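Local structure of quinoline 2-oxidoreductase medium subunit (Pseudomonas putida, 1T3Q) at residues R9-L14 against C49-R54; F60-S65 against K81-V86; M128-A133 against A220-R225; A133-A138 against V167-P172. The protein binds FAD as the medium subunit of a molybdenum hydroxylase acting on quinoline, and probably takes part in electron transfer within that enzyme. All coordinates share one frame; numbering follows the deposited sequence.

Interaction 1: R9-L14 against C49-R54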
loop_
_atom_site.group_PDB
_atom_site.type_symbol
_atom_site.label_atom_id
_atom_site.label_comp_id
_atom_site.label_asym_id
_atom_site.label_seq_id
_atom_site.Cartn_x
_atom_site.Cartn_y
_atom_site.Cartn_z
ATOM N N ARG C 9 8.286 -7.770 -38.282
ATOM C CA ARG C 9 7.824 -7.179 -39.532
ATOM C C ARG C 9 6.602 -7.947 -40.015
ATOM O O ARG C 9 6.528 -9.167 -39.866
ATOM C CB ARG C 9 8.919 -7.235 -40.607
ATOM C CG ARG C 9 10.074 -6.293 -40.354
ATOM C CD ARG C 9 11.060 -6.267 -41.518
ATOM N NE ARG C 9 10.473 -5.756 -42.757
ATOM C CZ ARG C 9 11.193 -5.376 -43.811
ATOM N NH1 ARG C 9 12.517 -5.450 -43.765
ATOM N NH2 ARG C 9 10.596 -4.922 -44.906
ATOM N N ALA C 10 5.642 -7.225 -40.581
ATOM C CA ALA C 10 4.424 -7.832 -41.104
ATOM C C ALA C 10 4.166 -7.233 -42.487
ATOM O O ALA C 10 3.263 -6.418 -42.666
ATOM C CB ALA C 10 3.250 -7.546 -40.174
ATOM N N PRO C 11 4.971 -7.631 -43.482
ATOM C CA PRO C 11 4.834 -7.129 -44.855
ATOM C C PRO C 11 3.477 -7.373 -45.508
ATOM O O PRO C 11 2.802 -8.368 -45.239
ATOM C CB PRO C 11 5.990 -7.806 -45.593
ATOM C CG PRO C 11 6.287 -9.011 -44.777
ATOM C CD PRO C 11 6.110 -8.553 -43.366
ATOM N N ALA C 12 3.092 -6.445 -46.377
ATOM C CA ALA C 12 1.810 -6.514 -47.065
ATOM C C ALA C 12 1.824 -7.398 -48.302
ATOM O O ALA C 12 0.787 -7.578 -48.943
ATOM C CB ALA C 12 1.356 -5.110 -47.438
ATOM N N SER C 13 2.987 -7.946 -48.649
ATOM C CA SER C 13 3.073 -8.804 -49.823
ATOM C C SER C 13 4.010 -9.984 -49.619
ATOM O O SER C 13 4.947 -9.922 -48.820
ATOM C CB SER C 13 3.535 -8.002 -51.047
ATOM O OG SER C 13 4.936 -7.783 -51.022
ATOM N N LEU C 14 3.749 -11.056 -50.359
ATOM C CA LEU C 14 4.553 -12.267 -50.287
ATOM C C LEU C 14 5.999 -12.003 -50.695
ATOM O O LEU C 14 6.930 -12.462 -50.033
ATOM C CB LEU C 14 3.948 -13.345 -51.194
ATOM C CG LEU C 14 4.660 -14.699 -51.293
ATOM C CD1 LEU C 14 4.733 -15.359 -49.920
ATOM C CD2 LEU C 14 3.904 -15.597 -52.271
ATOM N N CYS C 49 14.524 -12.009 -36.143
ATOM C CA CYS C 49 13.328 -11.267 -36.494
ATOM C C CYS C 49 12.193 -12.220 -36.847
ATOM O O CYS C 49 12.422 -13.280 -37.424
ATOM C CB CYS C 49 13.642 -10.369 -37.699
ATOM S SG CYS C 49 12.215 -9.580 -38.505
ATOM N N LEU C 50 10.973 -11.857 -36.476
ATOM C CA LEU C 50 9.827 -12.687 -36.815
ATOM C C LEU C 50 9.070 -11.967 -37.916
ATOM O O LEU C 50 8.737 -10.789 -37.788
ATOM C CB LEU C 50 8.915 -12.908 -35.607
ATOM C CG LEU C 50 9.486 -13.794 -34.492
ATOM C CD1 LEU C 50 8.392 -14.087 -33.477
ATOM C CD2 LEU C 50 10.021 -15.094 -35.083
ATOM N N VAL C 51 8.812 -12.683 -39.001
ATOM C CA VAL C 51 8.111 -12.122 -40.141
ATOM C C VAL C 51 6.704 -12.690 -40.188
ATOM O O VAL C 51 6.500 -13.849 -40.560
ATOM C CB VAL C 51 8.841 -12.462 -41.451
ATOM C CG1 VAL C 51 8.164 -11.754 -42.618
ATOM C CG2 VAL C 51 10.314 -12.059 -41.339
ATOM N N ASP C 52 5.746 -11.853 -39.812
ATOM C CA ASP C 52 4.335 -12.216 -39.765
ATOM C C ASP C 52 3.734 -12.248 -41.169
ATOM O O ASP C 52 4.074 -11.418 -42.016
ATOM C CB ASP C 52 3.576 -11.188 -38.908
ATOM C CG ASP C 52 2.301 -11.751 -38.292
ATOM O OD1 ASP C 52 1.679 -12.643 -38.904
ATOM O OD2 ASP C 52 1.916 -11.286 -37.199
ATOM N N LEU C 53 2.840 -13.201 -41.409
ATOM C CA LEU C 53 2.182 -13.329 -42.705
ATOM C C LEU C 53 0.758 -12.776 -42.649
ATOM O O LEU C 53 -0.000 -12.915 -43.608
ATOM C CB LEU C 53 2.135 -14.803 -43.133
ATOM C CG LEU C 53 3.470 -15.548 -43.214
ATOM C CD1 LEU C 53 3.219 -16.992 -43.608
ATOM C CD2 LEU C 53 4.388 -14.872 -44.226
ATOM N N ARG C 54 0.404 -12.128 -41.540
ATOM C CA ARG C 54 -0.947 -11.594 -41.366
ATOM C C ARG C 54 -1.440 -10.651 -42.460
ATOM O O ARG C 54 -2.638 -10.592 -42.726
ATOM C CB ARG C 54 -1.083 -10.886 -40.007
ATOM C CG ARG C 54 -0.217 -9.650 -39.829
ATOM C CD ARG C 54 -0.580 -8.880 -38.554
ATOM N NE ARG C 54 -1.973 -8.425 -38.569
ATOM C CZ ARG C 54 -2.529 -7.658 -37.633
ATOM N NH1 ARG C 54 -1.820 -7.246 -36.592
ATOM N NH2 ARG C 54 -3.804 -7.310 -37.735
HETATM O O HOH W 1 2.157 -9.789 -43.065
#

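Interaction 2: F60-S65 against K81-V86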
loop_
_atom_site.group_PDB
_atom_site.type_symbol
_atom_site.label_atom_id
_atom_site.label_comp_id
_atom_site.label_asym_id
_atom_site.label_seq_id
_atom_site.Cartn_x
_atom_site.Cartn_y
_atom_site.Cartn_z
ATOM N N PHE C 60 -4.907 -16.206 -47.227
ATOM C CA PHE C 60 -6.129 -16.449 -46.465
ATOM C C PHE C 60 -7.265 -16.990 -47.325
ATOM O O PHE C 60 -8.339 -17.302 -46.813
ATOM C CB PHE C 60 -6.603 -15.152 -45.792
ATOM C CG PHE C 60 -5.714 -14.683 -44.674
ATOM C CD1 PHE C 60 -4.478 -14.103 -44.941
ATOM C CD2 PHE C 60 -6.097 -14.866 -43.346
ATOM C CE1 PHE C 60 -3.630 -13.714 -43.907
ATOM C CE2 PHE C 60 -5.258 -14.482 -42.304
ATOM C CZ PHE C 60 -4.021 -13.905 -42.585
ATOM N N GLU C 61 -7.023 -17.105 -48.626
ATOM C CA GLU C 61 -8.046 -17.563 -49.559
ATOM C C GLU C 61 -8.375 -19.055 -49.544
ATOM O O GLU C 61 -7.501 -19.908 -49.387
ATOM C CB GLU C 61 -7.662 -17.173 -50.990
ATOM C CG GLU C 61 -7.293 -15.712 -51.182
ATOM C CD GLU C 61 -6.970 -15.384 -52.629
ATOM N N ILE C 62 -9.661 -19.348 -49.709
ATOM C CA ILE C 62 -10.160 -20.712 -49.790
ATOM C C ILE C 62 -10.976 -20.721 -51.074
ATOM O O ILE C 62 -11.809 -19.840 -51.284
ATOM C CB ILE C 62 -11.101 -21.074 -48.621
ATOM C CG1 ILE C 62 -10.329 -21.110 -47.301
ATOM C CG2 ILE C 62 -11.751 -22.430 -48.887
ATOM C CD1 ILE C 62 -11.191 -21.500 -46.107
ATOM N N SER C 63 -10.729 -21.699 -51.939
ATOM C CA SER C 63 -11.463 -21.789 -53.193
ATOM C C SER C 63 -11.467 -23.212 -53.728
ATOM O O SER C 63 -10.731 -24.077 -53.241
ATOM C CB SER C 63 -10.849 -20.849 -54.234
ATOM O OG SER C 63 -9.520 -21.227 -54.545
ATOM N N GLN C 64 -12.310 -23.451 -54.727
ATOM C CA GLN C 64 -12.410 -24.765 -55.346
ATOM C C GLN C 64 -12.385 -24.598 -56.862
ATOM O O GLN C 64 -12.882 -23.605 -57.394
ATOM C CB GLN C 64 -13.707 -25.456 -54.922
ATOM C CG GLN C 64 -14.754 -25.539 -56.020
ATOM C CD GLN C 64 -16.006 -26.251 -55.574
ATOM O OE1 GLN C 64 -16.728 -25.770 -54.705
ATOM N NE2 GLN C 64 -16.269 -27.412 -56.164
ATOM N N SER C 65 -11.806 -25.571 -57.557
ATOM C CA SER C 65 -11.727 -25.511 -59.009
ATOM C C SER C 65 -11.309 -26.844 -59.609
ATOM O O SER C 65 -10.259 -27.387 -59.270
ATOM C CB SER C 65 -10.734 -24.429 -59.440
ATOM O OG SER C 65 -10.618 -24.375 -60.852
ATOM N N LYS C 81 -12.466 -25.658 -40.228
ATOM C CA LYS C 81 -13.460 -26.474 -39.551
ATOM C C LYS C 81 -14.888 -25.960 -39.721
ATOM O O LYS C 81 -15.842 -26.686 -39.448
ATOM C CB LYS C 81 -13.115 -26.561 -38.063
ATOM C CG LYS C 81 -13.991 -27.507 -37.254
ATOM C CD LYS C 81 -13.596 -27.485 -35.789
ATOM C CE LYS C 81 -14.521 -28.352 -34.947
ATOM N N THR C 82 -15.038 -24.725 -40.191
ATOM C CA THR C 82 -16.367 -24.144 -40.349
ATOM C C THR C 82 -16.705 -23.594 -41.736
ATOM O O THR C 82 -17.873 -23.355 -42.033
ATOM C CB THR C 82 -16.584 -23.003 -39.331
ATOM O OG1 THR C 82 -15.682 -21.928 -39.621
ATOM C CG2 THR C 82 -16.335 -23.501 -37.910
ATOM N N ASP C 83 -15.702 -23.384 -42.583
ATOM C CA ASP C 83 -15.953 -22.844 -43.915
ATOM C C ASP C 83 -16.834 -23.754 -44.781
ATOM O O ASP C 83 -16.595 -24.957 -44.881
ATOM C CB ASP C 83 -14.628 -22.566 -44.625
ATOM C CG ASP C 83 -14.823 -22.051 -46.034
ATOM O OD1 ASP C 83 -14.981 -22.881 -46.951
ATOM O OD2 ASP C 83 -14.833 -20.815 -46.221
ATOM N N PRO C 84 -17.867 -23.175 -45.421
ATOM C CA PRO C 84 -18.819 -23.881 -46.288
ATOM C C PRO C 84 -18.161 -24.620 -47.451
ATOM O O PRO C 84 -18.480 -25.776 -47.723
ATOM C CB PRO C 84 -19.737 -22.762 -46.780
ATOM C CG PRO C 84 -19.681 -21.763 -45.677
ATOM C CD PRO C 84 -18.215 -21.747 -45.334
ATOM N N THR C 85 -17.249 -23.942 -48.141
ATOM C CA THR C 85 -16.561 -24.543 -49.275
ATOM C C THR C 85 -15.821 -25.802 -48.847
ATOM O O THR C 85 -15.980 -26.859 -49.453
ATOM C CB THR C 85 -15.557 -23.561 -49.900
ATOM O OG1 THR C 85 -16.245 -22.374 -50.303
ATOM C CG2 THR C 85 -14.890 -24.183 -51.116
ATOM N N VAL C 86 -15.011 -25.689 -47.801
ATOM C CA VAL C 86 -14.265 -26.835 -47.306
ATOM C C VAL C 86 -15.224 -27.952 -46.923
ATOM O O VAL C 86 -15.018 -29.113 -47.273
ATOM C CB VAL C 86 -13.430 -26.466 -46.062
ATOM C CG1 VAL C 86 -12.828 -27.722 -45.456
ATOM C CG2 VAL C 86 -12.337 -25.481 -46.446
#

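Interaction 3: M128-A133 against A220-R225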
loop_
_atom_site.group_PDB
_atom_site.type_symbol
_atom_site.label_atom_id
_atom_site.label_comp_id
_atom_site.label_asym_id
_atom_site.label_seq_id
_atom_site.Cartn_x
_atom_site.Cartn_y
_atom_site.Cartn_z
ATOM N N MET C 128 -3.014 -34.414 -44.813
ATOM C CA MET C 128 -2.674 -33.924 -46.144
ATOM C C MET C 128 -1.942 -34.985 -46.961
ATOM O O MET C 128 -2.225 -35.167 -48.144
ATOM C CB MET C 128 -1.828 -32.653 -46.044
ATOM C CG MET C 128 -2.561 -31.475 -45.423
ATOM S SD MET C 128 -4.122 -31.080 -46.260
ATOM C CE MET C 128 -5.330 -31.872 -45.163
ATOM N N ALA C 129 -1.005 -35.688 -46.329
ATOM C CA ALA C 129 -0.257 -36.732 -47.020
ATOM C C ALA C 129 -1.203 -37.843 -47.442
ATOM O O ALA C 129 -1.159 -38.316 -48.578
ATOM C CB ALA C 129 0.836 -37.296 -46.107
ATOM N N THR C 130 -2.067 -38.245 -46.516
ATOM C CA THR C 130 -3.032 -39.305 -46.752
ATOM C C THR C 130 -4.035 -38.963 -47.853
ATOM O O THR C 130 -4.452 -39.835 -48.620
ATOM C CB THR C 130 -3.787 -39.632 -45.444
ATOM O OG1 THR C 130 -2.850 -40.103 -44.467
ATOM C CG2 THR C 130 -4.837 -40.695 -45.676
ATOM N N LEU C 131 -4.423 -37.697 -47.932
ATOM C CA LEU C 131 -5.376 -37.264 -48.947
ATOM C C LEU C 131 -4.688 -36.937 -50.265
ATOM O O LEU C 131 -5.331 -36.495 -51.216
ATOM C CB LEU C 131 -6.152 -36.044 -48.450
ATOM C CG LEU C 131 -7.068 -36.331 -47.261
ATOM C CD1 LEU C 131 -7.741 -35.049 -46.816
ATOM C CD2 LEU C 131 -8.100 -37.382 -47.656
ATOM N N GLY C 132 -3.380 -37.156 -50.316
ATOM C CA GLY C 132 -2.627 -36.884 -51.528
ATOM C C GLY C 132 -2.655 -35.430 -51.955
ATOM O O GLY C 132 -2.806 -35.124 -53.136
ATOM N N ALA C 133 -2.499 -34.522 -51.000
ATOM C CA ALA C 133 -2.512 -33.105 -51.319
ATOM C C ALA C 133 -1.172 -32.657 -51.897
ATOM O O ALA C 133 -0.174 -33.377 -51.824
ATOM C CB ALA C 133 -2.844 -32.291 -50.075
ATOM N N ALA C 220 3.489 -40.308 -41.913
ATOM C CA ALA C 220 2.267 -41.078 -42.091
ATOM C C ALA C 220 2.627 -42.439 -42.680
ATOM O O ALA C 220 3.542 -42.554 -43.496
ATOM C CB ALA C 220 1.315 -40.345 -43.021
ATOM N N HIS C 221 1.915 -43.471 -42.249
ATOM C CA HIS C 221 2.162 -44.809 -42.755
ATOM C C HIS C 221 0.995 -45.258 -43.609
ATOM O O HIS C 221 -0.111 -45.464 -43.105
ATOM C CB HIS C 221 2.353 -45.804 -41.612
ATOM C CG HIS C 221 2.467 -47.225 -42.069
ATOM N ND1 HIS C 221 1.533 -48.189 -41.752
ATOM C CD2 HIS C 221 3.394 -47.840 -42.841
ATOM C CE1 HIS C 221 1.879 -49.335 -42.309
ATOM N NE2 HIS C 221 3.006 -49.150 -42.974
ATOM N N GLN C 222 1.239 -45.394 -44.905
ATOM C CA GLN C 222 0.203 -45.854 -45.816
ATOM C C GLN C 222 0.315 -47.373 -45.770
ATOM O O GLN C 222 1.282 -47.956 -46.277
ATOM C CB GLN C 222 0.463 -45.312 -47.226
ATOM C CG GLN C 222 0.592 -43.789 -47.270
ATOM C CD GLN C 222 -0.664 -43.060 -46.796
ATOM O OE1 GLN C 222 -0.587 -41.946 -46.274
ATOM N NE2 GLN C 222 -1.824 -43.683 -46.985
ATOM N N ALA C 223 -0.664 -48.002 -45.123
ATOM C CA ALA C 223 -0.689 -49.450 -44.947
ATOM C C ALA C 223 -1.096 -50.202 -46.203
ATOM O O ALA C 223 -2.219 -50.705 -46.305
ATOM C CB ALA C 223 -1.626 -49.815 -43.797
ATOM N N ILE C 224 -0.168 -50.292 -47.149
ATOM C CA ILE C 224 -0.424 -50.976 -48.410
ATOM C C ILE C 224 -0.901 -52.412 -48.213
ATOM O O ILE C 224 -1.804 -52.864 -48.911
ATOM C CB ILE C 224 0.836 -50.966 -49.298
ATOM C CG1 ILE C 224 1.269 -49.521 -49.551
ATOM C CG2 ILE C 224 0.557 -51.672 -50.622
ATOM C CD1 ILE C 224 0.168 -48.641 -50.116
ATOM N N ARG C 225 -0.296 -53.127 -47.266
ATOM C CA ARG C 225 -0.690 -54.509 -46.992
ATOM C C ARG C 225 -2.173 -54.606 -46.652
ATOM O O ARG C 225 -2.859 -55.532 -47.081
ATOM C CB ARG C 225 0.112 -55.083 -45.826
ATOM C CG ARG C 225 1.518 -55.533 -46.164
#

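Interaction 4: A133-A138 against V167-P172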
loop_
_atom_site.group_PDB
_atom_site.type_symbol
_atom_site.label_atom_id
_atom_site.label_comp_id
_atom_site.label_asym_id
_atom_site.label_seq_id
_atom_site.Cartn_x
_atom_site.Cartn_y
_atom_site.Cartn_z
ATOM N N ALA C 133 -2.499 -34.522 -51.000
ATOM C CA ALA C 133 -2.512 -33.105 -51.319
ATOM C C ALA C 133 -1.172 -32.657 -51.897
ATOM O O ALA C 133 -0.174 -33.377 -51.824
ATOM C CB ALA C 133 -2.844 -32.291 -50.075
ATOM N N THR C 134 -1.168 -31.465 -52.480
ATOM C CA THR C 134 0.040 -30.892 -53.055
ATOM C C THR C 134 0.325 -29.551 -52.385
ATOM O O THR C 134 -0.580 -28.744 -52.203
ATOM C CB THR C 134 -0.123 -30.645 -54.572
ATOM O OG1 THR C 134 -0.382 -31.889 -55.238
ATOM C CG2 THR C 134 1.141 -30.015 -55.149
ATOM N N MET C 135 1.578 -29.321 -52.008
ATOM C CA MET C 135 1.958 -28.057 -51.392
ATOM C C MET C 135 2.608 -27.163 -52.433
ATOM O O MET C 135 3.401 -27.631 -53.255
ATOM C CB MET C 135 2.965 -28.260 -50.255
ATOM C CG MET C 135 2.348 -28.517 -48.902
ATOM S SD MET C 135 1.581 -30.109 -48.870
ATOM C CE MET C 135 1.521 -30.418 -47.093
ATOM N N TYR C 136 2.267 -25.881 -52.394
ATOM C CA TYR C 136 2.860 -24.918 -53.309
ATOM C C TYR C 136 3.718 -24.002 -52.458
ATOM O O TYR C 136 3.225 -23.325 -51.555
ATOM C CB TYR C 136 1.773 -24.163 -54.070
ATOM C CG TYR C 136 1.073 -25.071 -55.055
ATOM C CD1 TYR C 136 0.101 -25.977 -54.630
ATOM C CD2 TYR C 136 1.450 -25.094 -56.398
ATOM C CE1 TYR C 136 -0.475 -26.889 -55.514
ATOM C CE2 TYR C 136 0.881 -26.006 -57.292
ATOM C CZ TYR C 136 -0.078 -26.900 -56.841
ATOM O OH TYR C 136 -0.632 -27.813 -57.712
ATOM N N ILE C 137 5.016 -24.016 -52.748
ATOM C CA ILE C 137 6.004 -23.258 -51.997
ATOM C C ILE C 137 6.646 -22.138 -52.803
ATOM O O ILE C 137 7.142 -22.364 -53.907
ATOM C CB ILE C 137 7.102 -24.216 -51.496
ATOM C CG1 ILE C 137 6.454 -25.352 -50.694
ATOM C CG2 ILE C 137 8.119 -23.458 -50.661
ATOM C CD1 ILE C 137 7.364 -26.539 -50.434
ATOM N N ALA C 138 6.650 -20.936 -52.236
ATOM C CA ALA C 138 7.228 -19.779 -52.905
ATOM C C ALA C 138 8.627 -19.451 -52.413
ATOM O O ALA C 138 8.959 -19.635 -51.239
ATOM C CB ALA C 138 6.323 -18.567 -52.729
ATOM N N VAL C 167 2.674 -21.453 -49.481
ATOM C CA VAL C 167 1.617 -20.526 -49.858
ATOM C C VAL C 167 0.213 -21.093 -49.746
ATOM O O VAL C 167 -0.697 -20.432 -49.247
ATOM C CB VAL C 167 1.834 -20.020 -51.294
ATOM C CG1 VAL C 167 0.648 -19.173 -51.738
ATOM C CG2 VAL C 167 3.119 -19.214 -51.353
ATOM N N ARG C 168 0.027 -22.311 -50.227
ATOM C CA ARG C 168 -1.284 -22.931 -50.168
ATOM C C ARG C 168 -1.166 -24.431 -50.321
ATOM O O ARG C 168 -0.116 -24.954 -50.690
ATOM C CB ARG C 168 -2.195 -22.380 -51.272
ATOM C CG ARG C 168 -1.698 -22.663 -52.681
ATOM C CD ARG C 168 -2.749 -22.330 -53.734
ATOM N NE ARG C 168 -2.280 -22.692 -55.069
ATOM C CZ ARG C 168 -1.325 -22.041 -55.724
ATOM N NH1 ARG C 168 -0.954 -22.444 -56.929
ATOM N NH2 ARG C 168 -0.752 -20.974 -55.183
ATOM N N VAL C 169 -2.258 -25.113 -50.012
ATOM C CA VAL C 169 -2.321 -26.551 -50.119
ATOM C C VAL C 169 -3.507 -26.851 -51.013
ATOM O O VAL C 169 -4.581 -26.275 -50.846
ATOM C CB VAL C 169 -2.558 -27.212 -48.751
ATOM C CG1 VAL C 169 -2.657 -28.719 -48.922
ATOM C CG2 VAL C 169 -1.433 -26.851 -47.797
ATOM N N GLU C 170 -3.301 -27.733 -51.979
ATOM C CA GLU C 170 -4.378 -28.104 -52.875
ATOM C C GLU C 170 -4.730 -29.553 -52.595
ATOM O O GLU C 170 -3.896 -30.446 -52.724
ATOM C CB GLU C 170 -3.954 -27.883 -54.333
ATOM C CG GLU C 170 -3.833 -26.393 -54.680
ATOM C CD GLU C 170 -3.604 -26.114 -56.159
ATOM O OE1 GLU C 170 -3.454 -24.926 -56.511
ATOM O OE2 GLU C 170 -3.573 -27.068 -56.966
ATOM N N ILE C 171 -5.971 -29.769 -52.176
ATOM C CA ILE C 171 -6.455 -31.100 -51.842
ATOM C C ILE C 171 -7.424 -31.621 -52.890
ATOM O O ILE C 171 -8.458 -31.006 -53.148
ATOM C CB ILE C 171 -7.198 -31.101 -50.491
ATOM C CG1 ILE C 171 -6.344 -30.421 -49.422
ATOM C CG2 ILE C 171 -7.522 -32.531 -50.077
ATOM C CD1 ILE C 171 -7.049 -30.272 -48.091
ATOM N N PRO C 172 -7.100 -32.764 -53.512
ATOM C CA PRO C 172 -7.992 -33.330 -54.525
ATOM C C PRO C 172 -9.276 -33.775 -53.838
ATOM O O PRO C 172 -9.224 -34.439 -52.803
ATOM C CB PRO C 172 -7.202 -34.524 -55.057
ATOM C CG PRO C 172 -5.778 -34.138 -54.816
ATOM C CD PRO C 172 -5.841 -33.524 -53.442
HETATM O O HOH W 2 -2.744 -29.613 -57.206
#

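Interaction 1: R9-L14 against C49-R54
With chi1 at -175°, Val-51 swings its CG1 branch opposite the backbone N and lays it against the ring of Pro-11, CG1 standing 3.9 Å from CD; the two side chains meet at about a right angle. Asp-52 (chi1 -155°) likewise holds its carboxylate opposite the backbone N, leading away from 9-14, while its CB faces CB of Ala-10 at 3.9 Å. Arg-54 adds its CG methylene next to that contact, 4.1 Å from Ala-10 CB.

Backbone pairing sets this register. Arg-9 N donates to Leu-50 O at 3.1 Å, and Asp-52 N donates to Arg-9 O at 2.8 Å: a parallel bridge between Arg-9 and Val-51, in which Arg-9 bonds to the neighbours of Val-51 on either side along the chain. Where the strands part, water 1 continues the ladder by giving a hydrogen bond to Pro-11 O and another to Asp-52 O, each 2.7 Å long.

The Asp-52 carboxylate is heavily used: OD2 is bonded to Tyr-8 OH and to Gln-74 NE2 of the small subunit, while OD1 accepts from Arg-54 N from above the carboxylate plane. That last bond is an Asx turn, closing strand 49-52 just before Leu-53, which touches FAD. The whole belongs to a small parallel sheet, ordered 7-9, 49-52, 28-30, whose outer strands are linked through helix 14-23 as a beta-alpha-beta crossover.

Interaction 2: F60-S65 against K81-V86
Ile-62 carries most of the apolar contact, and it does so with two branches. Its chi1 of -67° sets CG2 opposite the backbone N and CG1 beside it, and the extended CG1 arm takes CD1 over the flat side of the Asp-83 carboxylate, 3.7 Å from CG. The two side chains come from opposite directions, so the methyl rests on the face of the acid group. The CG2 branch reaches the helix beyond: it lies 4.0 Å from CG2 of Val-86, whose side chain crosses it nearly at right angles, and 4.1 Å from CB of Thr-85. Two residues along the strand, the CB methylene of Gln-64 meets the Thr-85 methyl, CB to CG2 being 4.2 Å. Leu-69 of strand 68-72 touches both Ile-62 and Val-86 and so continues the apolar cluster, while Leu-93 and Pro-94 of helix 92-97 pack on Val-86.

The polar bond of this contact lies within 81-86. Asp-83 is the N-cap of helix 84-89, and its OD1 accepts from Val-86 N at 2.9 Å through the anti lone pair, with an N-H...O angle of 163°. This capping bond helps to set the rotation of the carboxylate that Ile-62 covers.

No hydrogen bond joins the edge strand 62-65 to the helix start. The chemistry implies a hydrocarbon seam laid across a helix cap: the methyl shields one side of the acid group, whose negative charge is probably eased by the amino end of the helix.

Interaction 3: M128-A133 against A220-R225
The side chains of Thr-130 and Gln-222 meet at a slant between helix 123-130 and strand 221-222. The glutamine chain leaves to one side of its strand, and the turn about CB-CG (chi2 -61°) swings the amide towards the helix, bringing OE1 against the threonine, 3.4 Å from OG1 and 3.6 Å from CA. The carbonyl oxygen therefore abuts the root of the threonine as much as its hydroxyl. On its own side, Thr-130 holds OG1 beside the backbone N (chi1 -62°), where the hydroxyl is hydrogen-bonded to Phe-126 O, one turn back in the helix; the approach of OE1 is not a hydrogen bond.

Next to this pair two methyls face each other, CB of Ala-129 and CB of Ala-220, 4.4 Å apart. Both are directed at the opposite segment, giving a light apolar touch. Ala-212 of strand 205-214 packs on both Thr-130 and Gln-222, and Trp-178 of strand 177-183 also lies on Thr-130.

Each segment has its own turn. The helix ends in a Schellman motif at Gly-132, with Ala-133 N bonded to Met-128 O at 2.9 Å and Gly-132 N to Ala-129 O at 3.0 Å. Beyond the short strand, Ala-223 centres an inverse gamma turn closed by Ile-224 N to Gln-222 O, 2.9 Å.

With no hydrogen bond crossing it, this meeting of the FAD-binding and C-terminal regions rests on shape and van der Waals contact: the hydroxyl already serves its own helix, and the amide oxygen merely fits beside it.

Interaction 4: A133-A138 against V167-P172
Tyr-136 and Arg-168 form a hydrogen-bonded antiparallel pair in which Tyr-136 N donates to Arg-168 O at 3.1 Å, but Tyr-136 O is met by Val-167 N, at 2.8 Å, and not by Arg-168 N. Val-167 and Arg-168 both stand opposite Tyr-136, consistent with a classic beta bulge. Thr-134 and Glu-170 form the next pair: each backbone N gives its hydrogen to the partner's O, both bonds 2.9 Å long. Between them, Met-135 and Val-169 make the non-hydrogen-bonded pair, their side chains on the face that meets Leu-115 of helix 111-117. The other edge of strand 134-139 bonds to strand 142-147, placing this ladder inside the five-stranded antiparallel sheet of the FAD-binding domain.

On the face bearing Tyr-136, Arg-168 and Glu-170, the polar groups serve one another. Arg-168 NE donates almost straight (175°) to Glu-170 OE1 at 2.9 Å, a salt bridge that fixes the arginine's rotation. With chi1 at 62° and an extended chain up to NE, the guanidinium lies flat on the phenol ring, planes 12° apart, a cation-pi stack with CZ 4.3 Å from the ring centroid. The other carboxylate oxygen, OE2, accepts from water 2 at 2.7 Å, and the same water is hydrogen-bonded to Tyr-136 OH at 2.8 Å. Arg-168 NH1 is hydrogen-bonded outside the two strands, and NH2 weakly to a glycerol, probably from the crystallisation liquor.

Overall arrangement
From the N terminus, interaction 1 comes first, closing a loop of 34 residues and pairing two strands of the small parallel sheet. Interaction 2 follows in series with a shorter loop, setting the edge strand 62-65 against the start of helix 84-89; Phe-60 packs back on Leu-53 and Arg-54. Interaction 3 then opens a long loop from helix 123-130 to strand 221-222, joining FAD-binding and C-terminal regions. Interaction 4 falls within that loop: it shares Ala-133 with interaction 3 and pairs two strands of the same antiparallel sheet that interaction 2 borders. Met-128 packs on Val-169 and Ile-171, coupling interactions 3 and 4, while Leu-14 reaches Val-167 and Ala-138, bringing interaction 1 to the end of that sheet.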